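Local coordinates for acetyltransferase, GNAT family (Colwellia psychrerythraea, PDB 3IWG), which probably transfers an acyl group, most likely acetyl from acetyl-CoA as in other GNAT enzymes, to an unidentified acceptor, at residues K8-S12 and L13-T17; K225-L228 and T229-K233. All blocks are in the same frame, centred on the assembly; numbering follows the deposited sequence.

Interaction 1: K8-S12 and L13-T17; sequences KTIES and LSDLT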
# COMPACT_ATOMS: atom_id res chain seq x y z
N LYS A 8 24.96 -18.44 3.20
CA LYS A 8 23.69 -19.17 3.11
C LYS A 8 22.60 -18.16 2.81
O LYS A 8 22.65 -17.03 3.25
CB LYS A 8 23.32 -19.89 4.42
CG LYS A 8 23.99 -21.23 4.71
CD LYS A 8 23.34 -21.97 5.96
CE LYS A 8 24.40 -22.80 6.78
NZ LYS A 8 23.89 -23.96 7.64
N THR A 9 21.62 -18.59 2.05
CA THR A 9 20.48 -17.77 1.72
C THR A 9 19.68 -17.64 3.04
O THR A 9 19.76 -18.52 3.90
CB THR A 9 19.71 -18.45 0.54
OG1 THR A 9 19.36 -17.48 -0.45
CG2 THR A 9 18.50 -19.20 1.04
N ILE A 10 18.98 -16.54 3.25
CA ILE A 10 18.19 -16.36 4.48
C ILE A 10 16.71 -16.10 4.14
O ILE A 10 16.41 -15.14 3.44
CB ILE A 10 18.74 -15.18 5.27
CG1 ILE A 10 20.12 -15.56 5.83
CG2 ILE A 10 17.75 -14.71 6.35
CD1 ILE A 10 20.29 -15.34 7.31
N GLU A 11 15.79 -16.93 4.63
CA GLU A 11 14.36 -16.69 4.29
C GLU A 11 13.65 -15.77 5.28
O GLU A 11 12.88 -14.85 4.86
CB GLU A 11 13.59 -18.00 4.12
CG GLU A 11 13.66 -18.57 2.69
CD GLU A 11 15.00 -19.26 2.39
OE1 GLU A 11 15.67 -18.86 1.41
OE2 GLU A 11 15.37 -20.18 3.14
N SER A 12 13.90 -15.99 6.58
CA SER A 12 13.18 -15.26 7.61
C SER A 12 14.07 -14.15 8.11
O SER A 12 15.10 -14.39 8.74
CB SER A 12 12.73 -16.19 8.75
OG SER A 12 11.73 -15.58 9.56
N LEU A 13 13.66 -12.93 7.78
CA LEU A 13 14.38 -11.71 8.19
C LEU A 13 14.49 -11.56 9.75
O LEU A 13 15.33 -10.81 10.24
CB LEU A 13 13.71 -10.49 7.55
CG LEU A 13 14.18 -10.15 6.14
CD1 LEU A 13 14.45 -11.40 5.26
CD2 LEU A 13 13.23 -9.20 5.46
N SER A 14 13.66 -12.34 10.46
CA SER A 14 13.72 -12.52 11.92
C SER A 14 15.08 -12.98 12.39
O SER A 14 15.53 -12.56 13.42
CB SER A 14 12.64 -13.53 12.43
OG SER A 14 13.11 -14.89 12.50
N ASP A 15 15.73 -13.85 11.63
CA ASP A 15 17.10 -14.27 11.91
C ASP A 15 18.15 -13.14 11.96
O ASP A 15 19.25 -13.34 12.44
CB ASP A 15 17.53 -15.24 10.81
CG ASP A 15 18.35 -16.37 11.34
OD1 ASP A 15 18.72 -16.30 12.54
OD2 ASP A 15 18.62 -17.33 10.57
N LEU A 16 17.81 -11.97 11.42
CA LEU A 16 18.75 -10.86 11.27
C LEU A 16 18.45 -9.66 12.17
O LEU A 16 19.15 -8.65 12.09
CB LEU A 16 18.76 -10.41 9.80
CG LEU A 16 19.30 -11.43 8.81
CD1 LEU A 16 19.49 -10.80 7.49
CD2 LEU A 16 20.61 -12.04 9.30
N THR A 17 17.44 -9.79 13.03
CA THR A 17 17.04 -8.74 13.97
C THR A 17 18.17 -8.03 14.71
O THR A 17 18.22 -6.79 14.73
CB THR A 17 16.06 -9.30 15.01
OG1 THR A 17 14.78 -9.37 14.41
CG2 THR A 17 15.98 -8.41 16.27
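Ile10 points its CD1 methyl at the 3-10 turn that follows and meets CD2 of Leu16 at 3.9 Å. With CG1 beside the backbone N (chi1 -69°), the ethyl arm of Ile10 is directed at the turn, and CD1 also comes to 4.2 Å from Asp15 OD2, the two side chains crossing at about a right angle. The turn itself is closed by the backbone: Asp15 N donates to Ser12 O at 3.0 Å, and Leu16 N follows with a bond to Leu13 O. On the outer side, the hydroxyls of Ser12 and Ser14 approach each other, OG to OG at 3.3 Å, in a weak hydrogen bond; Ser12 OG lies anti to its own N (chi1 -164°), which sets it beside Ser14. Leu16, the buried member, continues onto Leu54 and Phe57 of strand 53-60, while Leu13 packs on Glu149 of the second subunit. The chemistry is thus divided, a small apolar contact facing strands 44-50 and 53-60 and weak hydroxyl pairing on the surface, so the main-chain bonds probably do more than the weak serine pair to shape the passage from strand 6-9 to helix 17-26.

Interaction 2: K225-L228 and T229-K233; sequences KKVL and TFLTK
Regular i to i+4 hydrogen bonds carry the helical backbone from 225-228 into 229-233, with Phe230 N to Lys226 O at 3.0 Å and Leu231 N to Val227 O at 2.9 Å. Two threonines add side-chain bonds to this ladder. Thr229 OG1 stands beside its own backbone N (chi1 -58°) and donates back to Lys225 O at 2.9 Å, from well above the carbonyl plane, while Thr229 N approaches the same oxygen at 3.0 Å from closer to that plane. Thr232 repeats the arrangement three residues on: its OG1 donates to Leu228 O, also at 2.9 Å, beside the bond from its own N at 2.8 Å. Each hydroxyl proton is thus spent on a carbonyl one turn back, which accepts two bonds. A valine in place of Thr229 would probably leave Lys225 O with only the backbone amide as donor from 229-233, a methyl standing where the hydroxyl bonded. Toward the core, Val227 and Leu231 lie side by side, CG1 to CD1 at 3.9 Å. These two rest on Met212 and Leu210 of strand 207-214 and on strand 190-199, Leu228 meets Ile257 of helix 251-259, and Phe230 makes an edge-to-face contact with Phe183, so helix 223-237 packs on strands 207-214 and 190-199, as the helix of the beta-alpha-beta unit it forms with strands 207-214 and 241-247.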
# COMPACT_ATOMS: atom_id res chain seq x y z
N LYS A 225 9.80 25.00 -0.95
CA LYS A 225 10.42 25.50 0.26
C LYS A 225 9.39 25.58 1.39
O LYS A 225 9.66 25.14 2.51
CB LYS A 225 11.04 26.84 0.05
CG LYS A 225 11.71 27.40 1.29
CD LYS A 225 12.40 28.73 0.94
CE LYS A 225 13.11 29.38 2.19
NZ LYS A 225 12.33 30.44 2.92
N LYS A 226 8.23 26.14 1.07
CA LYS A 226 7.23 26.37 2.07
C LYS A 226 6.68 25.08 2.65
O LYS A 226 6.33 25.01 3.84
CB LYS A 226 6.12 27.20 1.49
CG LYS A 226 6.56 28.59 1.05
CD LYS A 226 5.44 29.59 1.20
CE LYS A 226 4.85 30.14 -0.09
NZ LYS A 226 5.28 31.55 -0.24
N VAL A 227 6.63 24.05 1.80
CA VAL A 227 6.06 22.76 2.17
C VAL A 227 7.02 22.11 3.14
O VAL A 227 6.63 21.65 4.21
CB VAL A 227 5.81 21.85 0.94
CG1 VAL A 227 5.44 20.47 1.34
CG2 VAL A 227 4.71 22.43 0.10
N LEU A 228 8.29 22.12 2.77
CA LEU A 228 9.33 21.58 3.63
C LEU A 228 9.33 22.30 4.99
O LEU A 228 9.43 21.66 6.03
CB LEU A 228 10.67 21.71 2.93
CG LEU A 228 10.89 20.66 1.86
CD1 LEU A 228 12.14 21.00 1.05
CD2 LEU A 228 11.09 19.32 2.53
N THR A 229 9.15 23.61 4.99
CA THR A 229 9.13 24.36 6.24
C THR A 229 7.97 23.92 7.11
O THR A 229 8.14 23.72 8.30
CB THR A 229 9.08 25.88 5.99
OG1 THR A 229 10.21 26.24 5.19
CG2 THR A 229 9.12 26.64 7.31
N PHE A 230 6.78 23.73 6.53
CA PHE A 230 5.64 23.24 7.31
C PHE A 230 5.94 21.86 7.89
O PHE A 230 5.70 21.60 9.05
CB PHE A 230 4.42 23.10 6.41
CG PHE A 230 3.22 22.54 7.09
CD1 PHE A 230 3.02 21.19 7.14
CD2 PHE A 230 2.27 23.38 7.64
CE1 PHE A 230 1.91 20.66 7.76
CE2 PHE A 230 1.14 22.85 8.26
CZ PHE A 230 0.96 21.50 8.31
N LEU A 231 6.43 20.99 7.03
CA LEU A 231 6.61 19.63 7.35
C LEU A 231 7.64 19.50 8.48
O LEU A 231 7.48 18.64 9.37
CB LEU A 231 7.06 18.86 6.10
CG LEU A 231 6.03 18.52 5.02
CD1 LEU A 231 6.74 17.86 3.89
CD2 LEU A 231 4.89 17.62 5.53
N THR A 232 8.67 20.35 8.44
CA THR A 232 9.70 20.41 9.51
C THR A 232 9.08 20.84 10.83
O THR A 232 9.39 20.26 11.89
CB THR A 232 10.89 21.41 9.18
OG1 THR A 232 11.52 21.04 7.96
CG2 THR A 232 11.96 21.38 10.30
N LYS A 233 8.20 21.85 10.78
CA LYS A 233 7.56 22.30 12.00
C LYS A 233 6.69 21.17 12.59
O LYS A 233 6.71 20.95 13.79
CB LYS A 233 6.74 23.55 11.79
CG LYS A 233 6.45 24.23 13.11
CD LYS A 233 5.07 24.95 13.19
CE LYS A 233 5.13 26.49 12.93
NZ LYS A 233 3.87 27.20 13.29

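Interactions 1 and 2 lie on opposite sides of the chain's centre, their own centres 38 Å apart and their nearest atoms about 28 Å apart. They follow in series along the sequence and fall in different parts of a chain that carries two GNAT-type family regions: residues 13-17 lie in the first, and all of 225-233 in the second. Interaction 1 is a surface turn that also approaches the second subunit, whereas interaction 2 is partly buried and meets no other protein chain of the assembly. In GNAT enzymes the N-terminal end of such a helix and the loop before it typically bind the acetyl-CoA pyrophosphate, so 225-233 probably lies next to the cofactor site, though no ligand confirms it.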